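Local coordinates for 3-oxoacyl-(Acyl-carrier protein) synthase (Burkholderia xenovorans, PDB 4EFI) that probably acts as a 3-oxoacyl-[acyl-carrier-protein] synthase, a condensing enzyme of the thiolase superfamily, at residues G199-L205 against G331-S335; I158-D163 against E229-M233. All blocks are in the same frame, centred on the assembly; numbering follows the deposited sequence. Where two conformers were deposited one is given.

Contact 1. Residues G199-L205 against G331-S335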
loop_
_atom_site.group_PDB
_atom_site.type_symbol
_atom_site.label_atom_id
_atom_site.label_comp_id
_atom_site.label_asym_id
_atom_site.label_seq_id
_atom_site.Cartn_x
_atom_site.Cartn_y
_atom_site.Cartn_z
ATOM N N GLY A 199 16.295 -0.567 9.747
ATOM C CA GLY A 199 16.063 -1.901 10.278
ATOM C C GLY A 199 16.150 -2.034 11.793
ATOM O O GLY A 199 15.764 -3.086 12.315
ATOM N N LYS A 200 16.615 -1.014 12.514
ATOM C CA LYS A 200 16.529 -1.034 13.977
ATOM C C LYS A 200 15.067 -1.083 14.451
ATOM O O LYS A 200 14.789 -1.472 15.591
ATOM C CB LYS A 200 17.238 0.186 14.575
ATOM C CG LYS A 200 18.740 0.205 14.236
ATOM C CD LYS A 200 19.537 1.222 15.067
ATOM C CE LYS A 200 19.097 2.657 14.807
ATOM N NZ LYS A 200 19.146 3.048 13.362
ATOM N N GLY A 201 14.135 -0.681 13.596
ATOM C CA GLY A 201 12.717 -0.793 13.906
ATOM C C GLY A 201 12.070 -2.150 13.667
ATOM O O GLY A 201 10.857 -2.298 13.868
ATOM N N ALA A 202 12.840 -3.135 13.229
ATOM C CA ALA A 202 12.277 -4.446 12.924
ATOM C C ALA A 202 11.429 -4.986 14.072
ATOM O O ALA A 202 10.316 -5.469 13.846
ATOM C CB ALA A 202 13.405 -5.428 12.581
ATOM N N ARG A 203 11.948 -4.924 15.292
ATOM C CA ARG A 203 11.277 -5.509 16.454
ATOM C C ARG A 203 10.000 -4.770 16.871
ATOM O O ARG A 203 9.296 -5.231 17.762
ATOM C CB ARG A 203 12.241 -5.585 17.646
ATOM C CG ARG A 203 12.527 -4.243 18.276
ATOM C CD ARG A 203 13.674 -4.308 19.294
ATOM N NE ARG A 203 13.438 -5.245 20.394
ATOM C CZ ARG A 203 12.887 -4.927 21.561
ATOM N NH1 ARG A 203 12.484 -3.690 21.807
ATOM N NH2 ARG A 203 12.737 -5.854 22.496
ATOM N N ASN A 204 9.692 -3.643 16.229
ATOM C CA ASN A 204 8.501 -2.869 16.586
ATOM C C ASN A 204 7.285 -3.155 15.700
ATOM O O ASN A 204 6.177 -2.719 16.003
ATOM C CB ASN A 204 8.828 -1.374 16.591
ATOM C CG ASN A 204 9.836 -1.033 17.640
ATOM O OD1 ASN A 204 9.876 -1.667 18.694
ATOM N ND2 ASN A 204 10.679 -0.043 17.366
ATOM N N LEU A 205 7.492 -3.902 14.627
ATOM C CA LEU A 205 6.407 -4.270 13.718
ATOM C C LEU A 205 6.876 -5.535 13.026
ATOM O O LEU A 205 7.709 -5.509 12.101
ATOM C CB LEU A 205 6.129 -3.143 12.714
ATOM C CG LEU A 205 4.656 -2.849 12.433
ATOM C CD1 LEU A 205 4.489 -1.603 11.539
ATOM C CD2 LEU A 205 3.994 -4.075 11.822
ATOM N N GLY A 331 6.107 2.460 7.428
ATOM C CA GLY A 331 5.764 1.316 8.251
ATOM C C GLY A 331 6.890 0.308 8.354
ATOM O O GLY A 331 8.004 0.655 8.726
ATOM N N VAL A 332 6.410 -0.920 8.247
ATOM C CA VAL A 332 7.224 -2.113 8.470
ATOM C C VAL A 332 8.642 -1.952 7.920
ATOM O O VAL A 332 8.816 -1.571 6.772
ATOM C CB VAL A 332 6.577 -3.362 7.809
ATOM C CG1 VAL A 332 7.445 -4.581 7.997
ATOM C CG2 VAL A 332 5.232 -3.661 8.389
ATOM N N GLY A 333 9.644 -2.274 8.730
ATOM C CA GLY A 333 11.018 -2.311 8.263
ATOM C C GLY A 333 12.022 -1.944 9.340
ATOM O O GLY A 333 12.830 -2.774 9.735
ATOM N N TYR A 334 11.992 -0.706 9.841
ATOM C CA TYR A 334 11.187 0.395 9.311
ATOM C C TYR A 334 11.552 0.769 7.888
ATOM O O TYR A 334 12.714 0.687 7.478
ATOM C CB TYR A 334 11.409 1.650 10.148
ATOM C CG TYR A 334 10.897 1.646 11.560
ATOM C CD1 TYR A 334 9.744 0.951 11.922
ATOM C CD2 TYR A 334 11.537 2.403 12.519
ATOM C CE1 TYR A 334 9.269 1.000 13.232
ATOM C CE2 TYR A 334 11.056 2.460 13.827
ATOM C CZ TYR A 334 9.929 1.765 14.159
ATOM O OH TYR A 334 9.448 1.816 15.459
ATOM N N SER A 335 10.567 1.276 7.163
ATOM C CA SER A 335 10.746 1.710 5.802
ATOM C C SER A 335 9.815 2.895 5.559
ATOM O O SER A 335 8.711 2.947 6.112
ATOM C CB SER A 335 10.445 0.529 4.872
ATOM O OG SER A 335 10.616 0.890 3.517
HETATM O O HOH W 1 9.359 -3.238 11.449
#

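Contact 2. Residues I158-D163 against E229-M233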
loop_
_atom_site.group_PDB
_atom_site.type_symbol
_atom_site.label_atom_id
_atom_site.label_comp_id
_atom_site.label_asym_id
_atom_site.label_seq_id
_atom_site.Cartn_x
_atom_site.Cartn_y
_atom_site.Cartn_z
ATOM N N ILE A 158 -3.764 -8.940 5.399
ATOM C CA ILE A 158 -3.217 -8.914 6.751
ATOM C C ILE A 158 -4.199 -9.503 7.751
ATOM O O ILE A 158 -3.799 -9.943 8.836
ATOM C CB ILE A 158 -2.818 -7.488 7.207
ATOM C CG1 ILE A 158 -1.686 -6.966 6.330
ATOM C CG2 ILE A 158 -2.451 -7.439 8.703
ATOM C CD1 ILE A 158 -0.445 -7.826 6.304
ATOM N N SER A 159 -5.486 -9.546 7.423
ATOM C CA SER A 159 -6.447 -10.158 8.341
ATOM C C SER A 159 -6.036 -11.589 8.724
ATOM O O SER A 159 -6.347 -12.042 9.836
ATOM C CB SER A 159 -7.859 -10.167 7.745
ATOM O OG SER A 159 -7.910 -11.081 6.689
ATOM N N LYS A 160 -5.296 -12.270 7.853
ATOM C CA LYS A 160 -4.917 -13.655 8.079
ATOM C C LYS A 160 -3.784 -13.809 9.107
ATOM O O LYS A 160 -3.431 -14.923 9.485
ATOM C CB LYS A 160 -4.494 -14.289 6.752
ATOM C CG LYS A 160 -5.597 -14.443 5.708
ATOM C CD LYS A 160 -5.042 -15.191 4.483
ATOM C CE LYS A 160 -5.865 -14.991 3.232
ATOM N NZ LYS A 160 -7.083 -15.831 3.252
ATOM N N MET A 161 -3.183 -12.684 9.481
ATOM C CA MET A 161 -2.087 -12.671 10.467
ATOM C C MET A 161 -2.434 -11.973 11.779
ATOM O O MET A 161 -1.545 -11.703 12.592
ATOM C CB MET A 161 -0.852 -12.020 9.862
ATOM C CG MET A 161 -0.198 -12.904 8.806
ATOM S SD MET A 161 1.445 -12.370 8.338
ATOM C CE MET A 161 1.026 -10.682 8.041
ATOM N N ILE A 162 -3.717 -11.726 12.020
ATOM C CA ILE A 162 -4.148 -11.026 13.226
ATOM C C ILE A 162 -4.573 -11.987 14.321
ATOM O O ILE A 162 -5.283 -12.965 14.075
ATOM C CB ILE A 162 -5.320 -10.095 12.894
ATOM C CG1 ILE A 162 -4.893 -9.075 11.833
ATOM C CG2 ILE A 162 -5.836 -9.411 14.157
ATOM C CD1 ILE A 162 -3.526 -8.418 12.097
ATOM N N ASP A 163 -4.118 -11.714 15.536
ATOM C CA ASP A 163 -4.556 -12.441 16.707
ATOM C C ASP A 163 -5.937 -11.922 17.092
ATOM O O ASP A 163 -6.068 -10.750 17.435
ATOM C CB ASP A 163 -3.569 -12.177 17.843
ATOM C CG ASP A 163 -3.901 -12.933 19.116
ATOM O OD1 ASP A 163 -5.038 -13.435 19.278
ATOM O OD2 ASP A 163 -2.991 -13.013 19.968
ATOM N N GLU A 229 2.790 -16.325 16.212
ATOM C CA GLU A 229 2.510 -16.478 14.793
ATOM C C GLU A 229 1.700 -15.321 14.233
ATOM O O GLU A 229 1.402 -15.294 13.057
ATOM C CB GLU A 229 1.790 -17.796 14.512
ATOM C CG GLU A 229 2.675 -19.037 14.653
ATOM C CD GLU A 229 3.001 -19.386 16.099
ATOM O OE1 GLU A 229 2.145 -19.177 16.985
ATOM O OE2 GLU A 229 4.124 -19.880 16.347
ATOM N N CYS A 230 1.366 -14.354 15.074
ATOM C CA CYS A 230 0.563 -13.211 14.638
ATOM C C CYS A 230 1.340 -11.901 14.652
ATOM O O CYS A 230 2.421 -11.783 15.243
ATOM C CB CYS A 230 -0.669 -13.085 15.530
ATOM S SG CYS A 230 -1.745 -14.563 15.525
ATOM N N LEU A 231 0.777 -10.906 14.002
ATOM C CA LEU A 231 1.382 -9.601 13.907
ATOM C C LEU A 231 1.469 -8.931 15.262
ATOM O O LEU A 231 0.487 -8.848 15.993
ATOM C CB LEU A 231 0.546 -8.737 12.959
ATOM C CG LEU A 231 1.031 -7.314 12.727
ATOM C CD1 LEU A 231 2.351 -7.314 12.007
ATOM C CD2 LEU A 231 -0.022 -6.520 11.926
ATOM N N PHE A 232 2.673 -8.442 15.556
ATOM C CA PHE A 232 2.952 -7.611 16.721
ATOM C C PHE A 232 3.267 -6.187 16.283
ATOM O O PHE A 232 4.036 -5.970 15.366
ATOM C CB PHE A 232 4.147 -8.174 17.505
ATOM C CG PHE A 232 4.615 -7.267 18.608
ATOM C CD1 PHE A 232 4.009 -7.313 19.857
ATOM C CD2 PHE A 232 5.632 -6.345 18.392
ATOM C CE1 PHE A 232 4.404 -6.485 20.859
ATOM C CE2 PHE A 232 6.034 -5.505 19.404
ATOM C CZ PHE A 232 5.422 -5.575 20.642
ATOM N N MET A 233 2.656 -5.227 16.957
ATOM C CA MET A 233 2.950 -3.820 16.732
ATOM C C MET A 233 3.161 -3.103 18.043
ATOM O O MET A 233 2.314 -3.172 18.941
ATOM C CB MET A 233 1.787 -3.131 16.017
ATOM C CG MET A 233 1.349 -3.816 14.778
ATOM S SD MET A 233 -0.029 -2.937 13.980
ATOM C CE MET A 233 0.763 -1.399 13.504
HETATM O O HOH W 2 -2.284 -9.473 15.825
#

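Contact 1. Residues G199-L205 against G331-S335
G201 lies against the ring of Y334. Its CA sits almost over the centre of one ring face, 3.6 Å from the ring centroid, a CH-pi contact. Having no side chain, G201 brings its CA directly onto the ring face. F241 also stacks with this ring.

At the far end of the ring the contact turns polar. N204 ND2 donates to Y334 OH at 2.9 Å. The bond is bent, 143° at the hydrogen. The hydroxyl lies 25° out of the amide plane. N204 CG stands anti to the carbonyl carbon (chi1 -64°), which carries the amide to the hydroxyl. The other end of the amide, OD1, bonds to R222, so both ends are held.

The residues 331-335 form the tight connection between antiparallel strands 323-331 and 335-343, a hairpin in the C-terminal half of this thiolase-like fold. G331 and S335 close it with two backbone hydrogen bonds. The peptide between G333 and Y334 is cis. Facing it, residues 199-204 make a 3-10 turn after strand 190-197.

Backbone groups meet through a water and a CH contact. Water 1 accepts from G333 N at 2.9 Å. It has G201 O and L205 O within hydrogen-bonding reach, and so bridges the two loops. G199 CA directs a nearly straight C-H at G333 O, 3.4 Å away.

The apolar part is small. L205 and V332 cross at about a right angle. In the V332 conformer given, CG2 touches both methyls of L205, with L205 CD2 the nearer at 3.7 Å. V332 has a second deposited conformer, in which this contact may differ.

Contact 2. Residues I158-D163 against E229-M233
L231 N donates to M161 O at 2.8 Å, the one direct hydrogen bond between the two segments. It is nearly straight, 167° at the hydrogen, and the donor lies almost on the line of the carbonyl, with a C=O...N angle of 169°. The same oxygen also has C230 CA beside it, at 3.3 Å.

On one flank of this bond, C230 packs its side chain against the backbone and CB of D163. C230 SG lies 3.7 Å from D163 N, and D163 CB touches SG at 3.8 Å. On another flank, L231 meets two isoleucines. L231 CD2 is 4.0 Å from I162 CD1 and 4.1 Å from I158 CG2. L231 and I162 run side by side and point the same way, whereas I158 crosses L231 at a slant. I162 starts away from the other segment, but with CG1 anti to its carbonyl carbon (chi1 -59°) its terminal methyl swings back to L231.

Water 2 forms a second link. It accepts from D163 N at 2.9 Å and donates to L231 O.

Further out, the 3-10 turn 158-160 sets the course of the first segment, and M161 N bonds back to I158 O. S159 is tied to D175. D163 OD1 bonds to T165, ahead of helix 167-170, and I162 rests on T169 and S170 of that helix. L231 also touches F173. The second segment runs into strand 232-233, which pairs antiparallel with strand 205-206. The contact therefore joins the loop after strand 149-156 to the approach of this small sheet.

No charged pair spans the two segments. Main-chain polar groups link them, one bond direct and one through water. The side chains add apolar contacts and a thiol resting on D163.

Contacts 1 and 2 are both partly buried, about 16 and 17 Å from the centre of the chain to their own centres, which are about 15 Å apart. They meet at the two-stranded sheet: L205 belongs to contact 1, L231 precedes the partner strand, and L205 CD2 packs on L231 CD1 at 3.6 Å. Their segments alternate along the sequence. Contact 1 sets two connections of the five-stranded sheet against each other, one leading into the small sheet. Contact 2 joins the small sheet to a loop leaving the six-stranded one. Contact 1 buries more surface and relies on a tyrosine ring. Contact 2 has a direct backbone hydrogen bond and aliphatic packing. In each, a water bridges backbone atoms.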